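Local coordinates for protein PROBABLE CHAIN-FATTY-ACID-CoA LIGASE FADD13 (Mycobacterium tuberculosis, PDB 3T5B) that belongs to the AMP-binding enzymes of the ANL superfamily and is probably a ligase with their layered alpha/beta architecture, at residues 173-178 against 358-363; 80-85 against 161-166; 69-74 against 213-218. One frame throughout, in Å; residues are numbered along the deposited sequence.

Contact 1: residues 173-178 against 358-363; sequences GVVHTH and LLKEYW
V175 overlaps the side chain of E361, with its CG2 3.4 Å from E361 CG; the two cross obliquely. The contact adds a short, weakly bonded edge strand, about 361-362, to strand 173-177. Together with strand 158-163 they form a small antiparallel sheet, with 173-177 in the middle. Three backbone bonds join the two segments. W363 N donates to G173 O over 2.6 Å. V175 takes part in the other two: its N bonds E361 O and its O accepts K360 N. V174 and Y362 form a non-hydrogen-bonded pair with side chains on the same face. V174 CG1 meets L359 CB at 3.5 Å, and the two side chains cross at about a right angle. L359 CB also lies 4.0 Å above one face of the H176 ring, offset toward its rim. Both nitrogens of this ring are engaged, ND1 with S180 OG and NE2 with T304 O, which fixes its rotation. T177 holds the N-cap position of helix 178-191. Its CG2 packs across K360 CE at 3.5 Å. The K360 chain bends at chi3 (-72°), which turns CE toward this methyl, and its NZ bonds N158 and D156. At the far end CB of W363 packs on V175 CG1 at 3.9 Å. The polar ends of Y362 and W363 are held from outside, OH by E305 and NE1 by D99 O. Water 1 closes this end: it accepts from G173 N at 3.0 Å and donates to W363 O at 2.6 Å.

Contact 2: residues 80-85 against 161-166; sequences VAVPIN and IMYTSG
I161 makes the one direct backbone bond of this contact: its N donates to A81 O over 3.2 Å. This is parallel beta pairing. Segments 80-83 and 161-163 run 19° apart, with axes 5.8 Å from each other. Strand 80-83 is the edge of a four-stranded parallel sheet and 158-163 the edge of a three-stranded antiparallel one, so the contact joins two sheets. A81 is also backbone-bonded to L159, two residues before I161. The side chain of I161 sits against two valines. Its CG1 meets V80 CG1 at 3.8 Å, crossing at about a right angle. Its CB lies 4.1 Å from V82 CG2, with the two side chains side by side and pointing the same way. I161 O faces P83, which has no N-H to offer; P83 CD comes to 3.9 Å from that oxygen. The direct pairing does not continue past this point. M162 follows, with its sulfur against the proline ring: SD is 3.4 Å from P83 CG. Chi1 (-47°) and the bend at chi2 (-79°) carry the sulfur over to P83. V209 and L212 of helix 209-221 also touch this methionine. Y163 turns a ring edge to V82, CE1 to CG1, and its hydroxyl bonds D99. T164, S165 and G166 then lead away from strand 80-83. They begin the Thr-, Ser- and Gly-rich signature loop of the family. Where the strands part, water 2 fills in for a direct bond. It donates to P83 O at 2.5 Å, accepts from Y163 N at 3.1 Å, and makes a weak bond to I161 O.

Contact 3: residues 69-74 against 213-218; sequences CLFYGA and TTVIFS
F71 and Y72 reach across to V215 and I216, and apolar packing makes up most of this contact. The helices are well separated: the axes of 69-74 and 213-218 pass 11.9 Å apart, crossing at -71°. Long side chains span the distance. F71 and V215 point at each other from the two helices. V215 CG1 lies in the plane of the F71 ring, at its edge, 3.7 Å from CZ. I216 CD1 serves both aromatic residues, at 3.4 Å from F71 CE1 and 3.8 Å from Y72 CE1. The side chains of Y72 and I216 run alongside, pointing opposite ways. The two rings also touch within their own helix: F71 CE1 stands over the centre of the Y72 ring, 3.8 Å above its plane.

The polar part runs through water 3. It donates to V215 O at 3.0 Å and is hydrogen-bonded to Y72 OH at 3.0 Å.

All four touching residues are buried. I4 of helix 4-14 packs on both Y72 and I216, with L8 against Y72 and M7 against I216. F71 meets F160 of strand 158-163 edge-to-face. Helix 65-77 leads into strand 80-83 of the four-stranded parallel sheet. Helix 209-221 lies against strand 199-202 of the eight-stranded sheet, with V215 on L202, so the contact bridges two layers of the alpha/beta fold.

Overall arrangement
Contacts 1 and 2 are neighbours, with centres 10 Å apart. They share the small antiparallel sheet, where strands 173-177 and 158-163 are adjacent. V174 N lies 2.5 Å from M162 O, a probable hydrogen bond. W363 CE3 also packs on I161 CD1 at 3.6 Å. The family's signature loop joins these two strands. Contact 3 lies deeper, centred about 9 Å from the centre of the chain. Its centre is 15 Å from that of contact 2, yet A81 CB and F71 CB meet at 3.9 Å. Helix 65-77 leads directly into strand 80-83. Contacts 1 and 3 do not touch; their nearest atoms are about 6 Å apart.

Contact 1: residues 173-178 against 358-363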
ATOM      1  N   GLY A 173      11.264  -2.014  10.783  1.00 25.31           N
ATOM      2  CA  GLY A 173      10.225  -2.797  10.129  1.00 20.33           C
ATOM      3  C   GLY A 173       8.849  -2.638  10.779  1.00 18.76           C
ATOM      4  O   GLY A 173       8.665  -3.019  11.933  1.00 18.07           O
ATOM      5  N   VAL A 174       7.889  -2.067  10.053  1.00 16.37           N
ATOM      6  CA  VAL A 174       6.532  -1.872  10.570  1.00 15.98           C
ATOM      7  C   VAL A 174       5.721  -3.152  10.379  1.00 17.68           C
ATOM      8  O   VAL A 174       5.484  -3.572   9.242  1.00 17.83           O
ATOM      9  CB  VAL A 174       5.781  -0.741   9.815  1.00 14.99           C
ATOM     10  CG1 VAL A 174       4.421  -0.493  10.470  1.00 15.43           C
ATOM     11  CG2 VAL A 174       6.609   0.539   9.805  1.00 12.67           C
ATOM     12  N   VAL A 175       5.289  -3.780  11.469  1.00 15.90           N
ATOM     13  CA  VAL A 175       4.503  -4.999  11.319  1.00 17.59           C
ATOM     14  C   VAL A 175       3.001  -4.692  11.289  1.00 17.59           C
ATOM     15  O   VAL A 175       2.475  -4.009  12.172  1.00 16.28           O
ATOM     16  CB  VAL A 175       4.795  -6.041  12.450  1.00 18.43           C
ATOM     17  CG1 VAL A 175       6.213  -5.849  12.990  1.00 18.55           C
ATOM     18  CG2 VAL A 175       3.769  -5.943  13.551  1.00 20.49           C
ATOM     19  N   HIS A 176       2.330  -5.182  10.247  1.00 16.94           N
ATOM     20  CA  HIS A 176       0.891  -4.999  10.094  1.00 14.95           C
ATOM     21  C   HIS A 176       0.212  -6.364  10.093  1.00 12.56           C
ATOM     22  O   HIS A 176       0.800  -7.366   9.698  1.00  9.22           O
ATOM     23  CB  HIS A 176       0.579  -4.201   8.820  1.00 14.78           C
ATOM     24  CG  HIS A 176       0.549  -2.717   9.043  1.00 13.41           C
ATOM     25  ND1 HIS A 176      -0.393  -2.107   9.842  1.00 12.80           N
ATOM     26  CD2 HIS A 176       1.391  -1.734   8.642  1.00 12.23           C
ATOM     27  CE1 HIS A 176      -0.128  -0.817   9.929  1.00 12.02           C
ATOM     28  NE2 HIS A 176       0.950  -0.565   9.210  1.00 12.50           N
ATOM     29  N   THR A 177      -1.020  -6.398  10.574  1.00 12.83           N
ATOM     30  CA  THR A 177      -1.764  -7.645  10.677  1.00 13.47           C
ATOM     31  C   THR A 177      -2.948  -7.657   9.725  1.00 13.62           C
ATOM     32  O   THR A 177      -3.233  -6.664   9.061  1.00 13.68           O
ATOM     33  CB  THR A 177      -2.330  -7.832  12.098  1.00 13.12           C
ATOM     34  OG1 THR A 177      -3.228  -6.756  12.382  1.00 14.84           O
ATOM     35  CG2 THR A 177      -1.222  -7.840  13.144  1.00 12.91           C
ATOM     36  N   HIS A 178      -3.640  -8.790   9.678  1.00 12.12           N
ATOM     37  CA  HIS A 178      -4.813  -8.920   8.845  1.00 13.48           C
ATOM     38  C   HIS A 178      -5.857  -7.867   9.242  1.00 15.41           C
ATOM     39  O   HIS A 178      -6.507  -7.283   8.376  1.00 14.44           O
ATOM     40  CB  HIS A 178      -5.389 -10.330   8.987  1.00 13.98           C
ATOM     41  CG  HIS A 178      -4.567 -11.380   8.310  1.00 14.97           C
ATOM     42  ND1 HIS A 178      -4.967 -12.000   7.145  1.00 15.88           N
ATOM     43  CD2 HIS A 178      -3.342 -11.883   8.604  1.00 16.08           C
ATOM     44  CE1 HIS A 178      -4.023 -12.841   6.752  1.00 18.04           C
ATOM     45  NE2 HIS A 178      -3.027 -12.788   7.619  1.00 13.74           N
ATOM     46  N   LEU A 358      -3.462   1.073  12.933  1.00 17.50           N
ATOM     47  CA  LEU A 358      -2.108   1.156  13.471  1.00 17.62           C
ATOM     48  C   LEU A 358      -1.373  -0.173  13.521  1.00 17.51           C
ATOM     49  O   LEU A 358      -1.978  -1.234  13.671  1.00 20.23           O
ATOM     50  CB  LEU A 358      -2.133   1.783  14.875  1.00 17.23           C
ATOM     51  CG  LEU A 358      -2.516   3.270  14.964  1.00 17.35           C
ATOM     52  CD1 LEU A 358      -2.577   3.705  16.433  1.00 12.71           C
ATOM     53  CD2 LEU A 358      -1.502   4.114  14.176  1.00 14.68           C
ATOM     54  N   LEU A 359      -0.056  -0.093  13.391  1.00 16.84           N
ATOM     55  CA  LEU A 359       0.809  -1.260  13.428  1.00 16.86           C
ATOM     56  C   LEU A 359       0.688  -1.963  14.772  1.00 16.96           C
ATOM     57  O   LEU A 359       0.176  -1.396  15.736  1.00 13.99           O
ATOM     58  CB  LEU A 359       2.266  -0.829  13.191  1.00 17.77           C
ATOM     59  CG  LEU A 359       3.040   0.136  14.120  1.00 18.99           C
ATOM     60  CD1 LEU A 359       2.147   1.256  14.655  1.00 17.20           C
ATOM     61  CD2 LEU A 359       3.603  -0.630  15.272  1.00 21.16           C
ATOM     62  N   LYS A 360       1.146  -3.209  14.826  1.00 16.88           N
ATOM     63  CA  LYS A 360       1.124  -3.974  16.061  1.00 17.58           C
ATOM     64  C   LYS A 360       2.402  -3.661  16.847  1.00 19.92           C
ATOM     65  O   LYS A 360       2.389  -3.531  18.075  1.00 20.03           O
ATOM     66  CB  LYS A 360       1.081  -5.468  15.755  1.00 18.32           C
ATOM     67  CG  LYS A 360       1.326  -6.352  16.967  1.00 21.39           C
ATOM     68  CD  LYS A 360       1.758  -7.765  16.575  1.00 21.51           C
ATOM     69  CE  LYS A 360       0.621  -8.583  15.996  1.00 22.35           C
ATOM     70  NZ  LYS A 360       1.032 -10.008  15.738  1.00 20.81           N
ATOM     71  N   GLU A 361       3.502  -3.531  16.115  1.00 20.04           N
ATOM     72  CA  GLU A 361       4.809  -3.284  16.710  1.00 21.34           C
ATOM     73  C   GLU A 361       5.846  -3.059  15.615  1.00 21.41           C
ATOM     74  O   GLU A 361       5.594  -3.307  14.429  1.00 20.64           O
ATOM     75  CB  GLU A 361       5.242  -4.520  17.493  1.00 21.00           C
ATOM     76  CG  GLU A 361       5.275  -5.756  16.595  1.00 22.93           C
ATOM     77  CD  GLU A 361       5.707  -7.021  17.307  1.00 25.13           C
ATOM     78  OE1 GLU A 361       5.257  -7.259  18.450  1.00 30.60           O
ATOM     79  OE2 GLU A 361       6.486  -7.794  16.715  1.00 24.87           O
ATOM     80  N   TYR A 362       7.012  -2.581  16.017  1.00 20.28           N
ATOM     81  CA  TYR A 362       8.095  -2.423  15.073  1.00 22.06           C
ATOM     82  C   TYR A 362       8.779  -3.782  15.183  1.00 22.24           C
ATOM     83  O   TYR A 362       8.944  -4.294  16.289  1.00 24.94           O
ATOM     84  CB  TYR A 362       9.039  -1.312  15.513  1.00 21.81           C
ATOM     85  CG  TYR A 362       8.535   0.073  15.214  1.00 18.99           C
ATOM     86  CD1 TYR A 362       8.329   0.487  13.900  1.00 20.06           C
ATOM     87  CD2 TYR A 362       8.289   0.983  16.238  1.00 18.80           C
ATOM     88  CE1 TYR A 362       7.897   1.775  13.609  1.00 17.68           C
ATOM     89  CE2 TYR A 362       7.855   2.274  15.959  1.00 16.68           C
ATOM     90  CZ  TYR A 362       7.662   2.660  14.643  1.00 16.42           C
ATOM     91  OH  TYR A 362       7.220   3.927  14.361  1.00 21.38           O
ATOM     92  N   TRP A 363       9.153  -4.372  14.053  1.00 21.31           N
ATOM     93  CA  TRP A 363       9.795  -5.679  14.062  1.00 20.62           C
ATOM     94  C   TRP A 363      11.082  -5.698  14.873  1.00 21.01           C
ATOM     95  O   TRP A 363      12.054  -5.016  14.552  1.00 18.29           O
ATOM     96  CB  TRP A 363      10.066  -6.152  12.630  1.00 21.63           C
ATOM     97  CG  TRP A 363      10.656  -7.533  12.547  1.00 21.75           C
ATOM     98  CD1 TRP A 363      11.966  -7.858  12.279  1.00 23.10           C
ATOM     99  CD2 TRP A 363       9.972  -8.775  12.752  1.00 21.68           C
ATOM    100  NE1 TRP A 363      12.132  -9.225  12.307  1.00 19.75           N
ATOM    101  CE2 TRP A 363      10.931  -9.813  12.593  1.00 21.69           C
ATOM    102  CE3 TRP A 363       8.647  -9.115  13.053  1.00 18.86           C
ATOM    103  CZ2 TRP A 363      10.599 -11.172  12.728  1.00 21.19           C
ATOM    104  CZ3 TRP A 363       8.319 -10.467  13.188  1.00 19.86           C
ATOM    105  CH2 TRP A 363       9.294 -11.479  13.024  1.00 20.81           C
TER
HETATM  106  O   HOH W   1      12.886  -4.009  12.335  1.00 21.91           O

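Contact 2: residues 80-85 against 161-166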
ATOM      1  N   VAL A  80       3.871 -14.121   6.229  1.00 16.40           N
ATOM      2  CA  VAL A  80       4.122 -12.691   6.255  1.00 16.15           C
ATOM      3  C   VAL A  80       4.975 -12.203   5.106  1.00 14.85           C
ATOM      4  O   VAL A  80       6.121 -12.625   4.950  1.00 14.95           O
ATOM      5  CB  VAL A  80       4.819 -12.288   7.572  1.00 18.20           C
ATOM      6  CG1 VAL A  80       4.925 -10.767   7.661  1.00 19.84           C
ATOM      7  CG2 VAL A  80       4.050 -12.853   8.757  1.00 14.58           C
ATOM      8  N   ALA A  81       4.414 -11.293   4.320  1.00 15.10           N
ATOM      9  CA  ALA A  81       5.112 -10.723   3.185  1.00 15.87           C
ATOM     10  C   ALA A  81       5.956  -9.531   3.610  1.00 17.04           C
ATOM     11  O   ALA A  81       5.553  -8.734   4.462  1.00 17.09           O
ATOM     12  CB  ALA A  81       4.120 -10.301   2.119  1.00 15.71           C
ATOM     13  N   VAL A  82       7.135  -9.426   3.007  1.00 16.57           N
ATOM     14  CA  VAL A  82       8.065  -8.340   3.281  1.00 16.93           C
ATOM     15  C   VAL A  82       8.451  -7.706   1.945  1.00 18.52           C
ATOM     16  O   VAL A  82       9.461  -8.063   1.335  1.00 15.69           O
ATOM     17  CB  VAL A  82       9.346  -8.861   3.985  1.00 16.44           C
ATOM     18  CG1 VAL A  82      10.265  -7.690   4.326  1.00 13.35           C
ATOM     19  CG2 VAL A  82       8.972  -9.656   5.237  1.00 14.22           C
ATOM     20  N   PRO A  83       7.621  -6.774   1.460  1.00 21.25           N
ATOM     21  CA  PRO A  83       7.864  -6.078   0.192  1.00 21.85           C
ATOM     22  C   PRO A  83       9.031  -5.121   0.320  1.00 22.33           C
ATOM     23  O   PRO A  83       9.105  -4.354   1.274  1.00 23.65           O
ATOM     24  CB  PRO A  83       6.543  -5.361  -0.069  1.00 19.78           C
ATOM     25  CG  PRO A  83       6.014  -5.122   1.291  1.00 21.21           C
ATOM     26  CD  PRO A  83       6.303  -6.412   2.009  1.00 20.95           C
ATOM     27  N   ILE A  84       9.943  -5.162  -0.641  1.00 23.31           N
ATOM     28  CA  ILE A  84      11.108  -4.295  -0.569  1.00 24.67           C
ATOM     29  C   ILE A  84      11.282  -3.348  -1.744  1.00 26.49           C
ATOM     30  O   ILE A  84      10.922  -3.654  -2.889  1.00 27.69           O
ATOM     31  CB  ILE A  84      12.386  -5.127  -0.408  1.00 23.51           C
ATOM     32  CG1 ILE A  84      12.244  -6.041   0.809  1.00 22.40           C
ATOM     33  CG2 ILE A  84      13.580  -4.218  -0.218  1.00 23.22           C
ATOM     34  CD1 ILE A  84      13.386  -6.984   1.002  1.00 21.41           C
ATOM     35  N   ASN A  85      11.829  -2.181  -1.434  1.00 27.56           N
ATOM     36  CA  ASN A  85      12.094  -1.163  -2.432  1.00 28.59           C
ATOM     37  C   ASN A  85      13.094  -1.769  -3.414  1.00 29.70           C
ATOM     38  O   ASN A  85      14.115  -2.322  -3.009  1.00 30.04           O
ATOM     39  CB  ASN A  85      12.705   0.068  -1.761  1.00 29.11           C
ATOM     40  CG  ASN A  85      12.690   1.295  -2.656  1.00 31.64           C
ATOM     41  OD1 ASN A  85      13.059   1.231  -3.830  1.00 29.15           O
ATOM     42  ND2 ASN A  85      12.269   2.428  -2.095  1.00 33.13           N
ATOM     43  N   ILE A 161       5.399  -6.745   6.915  1.00 20.12           N
ATOM     44  CA  ILE A 161       6.492  -6.069   7.605  1.00 18.62           C
ATOM     45  C   ILE A 161       6.989  -5.069   6.565  1.00 17.73           C
ATOM     46  O   ILE A 161       7.538  -5.448   5.533  1.00 13.61           O
ATOM     47  CB  ILE A 161       7.670  -6.983   7.989  1.00 18.21           C
ATOM     48  CG1 ILE A 161       7.227  -8.064   8.973  1.00 16.79           C
ATOM     49  CG2 ILE A 161       8.764  -6.137   8.650  1.00 14.76           C
ATOM     50  CD1 ILE A 161       8.402  -8.878   9.502  1.00 18.87           C
ATOM     51  N   MET A 162       6.760  -3.794   6.841  1.00 20.42           N
ATOM     52  CA  MET A 162       7.148  -2.712   5.951  1.00 22.46           C
ATOM     53  C   MET A 162       8.222  -1.880   6.635  1.00 22.80           C
ATOM     54  O   MET A 162       7.961  -1.314   7.697  1.00 19.89           O
ATOM     55  CB  MET A 162       5.941  -1.813   5.699  1.00 28.62           C
ATOM     56  CG  MET A 162       4.651  -2.538   5.357  1.00 34.14           C
ATOM     57  SD  MET A 162       4.631  -3.074   3.649  1.00 44.03           S
ATOM     58  CE  MET A 162       4.500  -1.453   2.806  1.00 40.94           C
ATOM     59  N   TYR A 163       9.410  -1.787   6.033  1.00 24.47           N
ATOM     60  CA  TYR A 163      10.505  -0.996   6.612  1.00 28.14           C
ATOM     61  C   TYR A 163      10.414   0.489   6.213  1.00 31.99           C
ATOM     62  O   TYR A 163       9.857   0.807   5.163  1.00 31.34           O
ATOM     63  CB  TYR A 163      11.862  -1.594   6.201  1.00 26.33           C
ATOM     64  CG  TYR A 163      12.172  -2.904   6.914  1.00 22.24           C
ATOM     65  CD1 TYR A 163      11.556  -4.100   6.526  1.00 22.72           C
ATOM     66  CD2 TYR A 163      13.021  -2.928   8.023  1.00 18.72           C
ATOM     67  CE1 TYR A 163      11.776  -5.286   7.230  1.00 21.02           C
ATOM     68  CE2 TYR A 163      13.245  -4.098   8.730  1.00 17.69           C
ATOM     69  CZ  TYR A 163      12.621  -5.273   8.336  1.00 20.00           C
ATOM     70  OH  TYR A 163      12.826  -6.426   9.060  1.00 19.80           O
ATOM     71  N   THR A 164      10.939   1.396   7.044  1.00 37.49           N
ATOM     72  CA  THR A 164      10.862   2.828   6.736  1.00 43.00           C
ATOM     73  C   THR A 164      12.032   3.752   7.066  1.00 48.05           C
ATOM     74  O   THR A 164      12.705   4.246   6.156  1.00 49.95           O
ATOM     75  CB  THR A 164       9.612   3.497   7.374  1.00 42.01           C
ATOM     76  OG1 THR A 164       9.366   2.944   8.671  1.00 39.80           O
ATOM     77  CG2 THR A 164       8.396   3.335   6.477  1.00 43.54           C
ATOM     78  N   SER A 165      12.246   4.012   8.355  1.00 53.20           N
ATOM     79  CA  SER A 165      13.299   4.925   8.825  1.00 57.66           C
ATOM     80  C   SER A 165      14.342   5.332   7.790  1.00 60.61           C
ATOM     81  O   SER A 165      15.093   4.499   7.274  1.00 61.23           O
ATOM     82  CB  SER A 165      14.013   4.342  10.043  1.00 58.42           C
ATOM     83  OG  SER A 165      14.900   5.297  10.609  1.00 58.85           O
ATOM     84  N   GLY A 166      14.392   6.630   7.509  1.00 63.99           N
ATOM     85  CA  GLY A 166      15.337   7.143   6.535  1.00 68.09           C
ATOM     86  C   GLY A 166      16.592   7.783   7.110  1.00 71.24           C
ATOM     87  O   GLY A 166      17.627   7.799   6.448  1.00 72.16           O
TER
HETATM   88  O   HOH W   2       9.711  -3.757   3.645  1.00 29.54           O

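Contact 3: residues 69-74 against 213-218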
ATOM      1  N   CYS A  69      -0.909 -11.530  -6.069  1.00 20.43           N
ATOM      2  CA  CYS A  69      -1.301 -12.890  -5.739  1.00 21.29           C
ATOM      3  C   CYS A  69      -0.341 -13.576  -4.778  1.00 20.67           C
ATOM      4  O   CYS A  69      -0.707 -14.543  -4.116  1.00 20.86           O
ATOM      5  CB  CYS A  69      -1.467 -13.708  -7.020  1.00 21.59           C
ATOM      6  SG  CYS A  69      -2.792 -13.065  -8.094  1.00 24.65           S
ATOM      7  N   LEU A  70       0.885 -13.075  -4.690  1.00 20.75           N
ATOM      8  CA  LEU A  70       1.859 -13.657  -3.774  1.00 21.17           C
ATOM      9  C   LEU A  70       1.531 -13.281  -2.327  1.00 21.53           C
ATOM     10  O   LEU A  70       1.511 -14.146  -1.457  1.00 19.22           O
ATOM     11  CB  LEU A  70       3.282 -13.205  -4.128  1.00 19.66           C
ATOM     12  CG  LEU A  70       3.942 -14.069  -5.208  1.00 21.67           C
ATOM     13  CD1 LEU A  70       5.195 -13.382  -5.749  1.00 22.13           C
ATOM     14  CD2 LEU A  70       4.255 -15.449  -4.624  1.00 18.34           C
ATOM     15  N   PHE A  71       1.261 -12.004  -2.057  1.00 20.94           N
ATOM     16  CA  PHE A  71       0.939 -11.659  -0.685  1.00 21.84           C
ATOM     17  C   PHE A  71      -0.468 -12.148  -0.340  1.00 21.80           C
ATOM     18  O   PHE A  71      -0.748 -12.443   0.821  1.00 19.93           O
ATOM     19  CB  PHE A  71       1.137 -10.159  -0.416  1.00 22.89           C
ATOM     20  CG  PHE A  71       0.109  -9.268  -1.028  1.00 24.28           C
ATOM     21  CD1 PHE A  71      -1.184  -9.225  -0.525  1.00 25.18           C
ATOM     22  CD2 PHE A  71       0.452  -8.415  -2.074  1.00 26.44           C
ATOM     23  CE1 PHE A  71      -2.125  -8.337  -1.051  1.00 26.56           C
ATOM     24  CE2 PHE A  71      -0.478  -7.521  -2.608  1.00 26.53           C
ATOM     25  CZ  PHE A  71      -1.770  -7.483  -2.094  1.00 26.41           C
ATOM     26  N   TYR A  72      -1.343 -12.269  -1.343  1.00 20.89           N
ATOM     27  CA  TYR A  72      -2.687 -12.798  -1.096  1.00 20.23           C
ATOM     28  C   TYR A  72      -2.565 -14.274  -0.711  1.00 19.02           C
ATOM     29  O   TYR A  72      -3.227 -14.739   0.212  1.00 18.12           O
ATOM     30  CB  TYR A  72      -3.576 -12.665  -2.335  1.00 21.10           C
ATOM     31  CG  TYR A  72      -4.349 -11.376  -2.382  1.00 19.51           C
ATOM     32  CD1 TYR A  72      -5.104 -10.961  -1.294  1.00 18.81           C
ATOM     33  CD2 TYR A  72      -4.343 -10.579  -3.526  1.00 21.51           C
ATOM     34  CE1 TYR A  72      -5.837  -9.781  -1.339  1.00 21.28           C
ATOM     35  CE2 TYR A  72      -5.067  -9.402  -3.586  1.00 20.55           C
ATOM     36  CZ  TYR A  72      -5.811  -9.005  -2.486  1.00 20.39           C
ATOM     37  OH  TYR A  72      -6.509  -7.826  -2.532  1.00 18.34           O
ATOM     38  N   GLY A  73      -1.719 -15.005  -1.436  1.00 19.97           N
ATOM     39  CA  GLY A  73      -1.488 -16.409  -1.130  1.00 17.84           C
ATOM     40  C   GLY A  73      -0.822 -16.523   0.238  1.00 17.92           C
ATOM     41  O   GLY A  73      -1.134 -17.429   1.014  1.00 18.19           O
ATOM     42  N   ALA A  74       0.098 -15.604   0.535  1.00 16.53           N
ATOM     43  CA  ALA A  74       0.787 -15.579   1.830  1.00 17.37           C
ATOM     44  C   ALA A  74      -0.251 -15.358   2.939  1.00 17.67           C
ATOM     45  O   ALA A  74      -0.207 -15.997   3.992  1.00 17.62           O
ATOM     46  CB  ALA A  74       1.829 -14.449   1.857  1.00 17.56           C
ATOM     47  N   THR A 213      -2.453  -1.097   0.435  1.00 22.72           N
ATOM     48  CA  THR A 213      -3.816  -1.016   0.946  1.00 23.78           C
ATOM     49  C   THR A 213      -4.800  -0.648  -0.163  1.00 23.52           C
ATOM     50  O   THR A 213      -5.989  -0.918  -0.054  1.00 24.52           O
ATOM     51  CB  THR A 213      -3.916  -0.018   2.113  1.00 23.04           C
ATOM     52  OG1 THR A 213      -3.619   1.297   1.644  1.00 29.70           O
ATOM     53  CG2 THR A 213      -2.922  -0.383   3.199  1.00 21.32           C
ATOM     54  N   THR A 214      -4.301  -0.041  -1.235  1.00 23.05           N
ATOM     55  CA  THR A 214      -5.152   0.314  -2.366  1.00 21.84           C
ATOM     56  C   THR A 214      -5.601  -0.989  -3.036  1.00 21.60           C
ATOM     57  O   THR A 214      -6.781  -1.162  -3.370  1.00 18.68           O
ATOM     58  CB  THR A 214      -4.377   1.158  -3.390  1.00 23.68           C
ATOM     59  OG1 THR A 214      -4.049   2.428  -2.814  1.00 24.05           O
ATOM     60  CG2 THR A 214      -5.201   1.362  -4.649  1.00 25.24           C
ATOM     61  N   VAL A 215      -4.637  -1.890  -3.228  1.00 21.25           N
ATOM     62  CA  VAL A 215      -4.878  -3.193  -3.834  1.00 21.32           C
ATOM     63  C   VAL A 215      -5.895  -3.918  -2.978  1.00 22.83           C
ATOM     64  O   VAL A 215      -6.882  -4.478  -3.479  1.00 23.43           O
ATOM     65  CB  VAL A 215      -3.587  -4.060  -3.864  1.00 21.68           C
ATOM     66  CG1 VAL A 215      -3.918  -5.491  -4.284  1.00 16.43           C
ATOM     67  CG2 VAL A 215      -2.568  -3.452  -4.816  1.00 21.38           C
ATOM     68  N   ILE A 216      -5.640  -3.899  -1.677  1.00 21.66           N
ATOM     69  CA  ILE A 216      -6.512  -4.557  -0.732  1.00 19.51           C
ATOM     70  C   ILE A 216      -7.926  -4.004  -0.772  1.00 19.56           C
ATOM     71  O   ILE A 216      -8.880  -4.773  -0.904  1.00 20.69           O
ATOM     72  CB  ILE A 216      -5.970  -4.449   0.711  1.00 18.89           C
ATOM     73  CG1 ILE A 216      -4.613  -5.150   0.811  1.00 19.00           C
ATOM     74  CG2 ILE A 216      -6.947  -5.086   1.695  1.00 17.48           C
ATOM     75  CD1 ILE A 216      -4.646  -6.588   0.398  1.00 18.62           C
ATOM     76  N   PHE A 217      -8.086  -2.687  -0.672  1.00 17.60           N
ATOM     77  CA  PHE A 217      -9.442  -2.169  -0.672  1.00 18.34           C
ATOM     78  C   PHE A 217     -10.065  -2.205  -2.052  1.00 17.55           C
ATOM     79  O   PHE A 217     -11.272  -2.042  -2.198  1.00 15.66           O
ATOM     80  CB  PHE A 217      -9.526  -0.779   0.006  1.00 20.32           C
ATOM     81  CG  PHE A 217      -9.237   0.397  -0.887  1.00 21.71           C
ATOM     82  CD1 PHE A 217     -10.160   0.820  -1.832  1.00 24.02           C
ATOM     83  CD2 PHE A 217      -8.084   1.148  -0.704  1.00 23.35           C
ATOM     84  CE1 PHE A 217      -9.946   1.979  -2.578  1.00 25.42           C
ATOM     85  CE2 PHE A 217      -7.856   2.311  -1.444  1.00 25.49           C
ATOM     86  CZ  PHE A 217      -8.790   2.727  -2.382  1.00 25.55           C
ATOM     87  N   SER A 218      -9.244  -2.455  -3.065  1.00 16.83           N
ATOM     88  CA  SER A 218      -9.783  -2.576  -4.409  1.00 16.27           C
ATOM     89  C   SER A 218     -10.535  -3.894  -4.399  1.00 15.13           C
ATOM     90  O   SER A 218     -11.626  -4.007  -4.943  1.00 17.25           O
ATOM     91  CB  SER A 218      -8.668  -2.626  -5.447  1.00 15.45           C
ATOM     92  OG  SER A 218      -8.179  -1.329  -5.713  1.00 17.64           O
TER
HETATM   93  O   HOH W   3      -6.955  -6.847  -5.343  1.00 17.32           O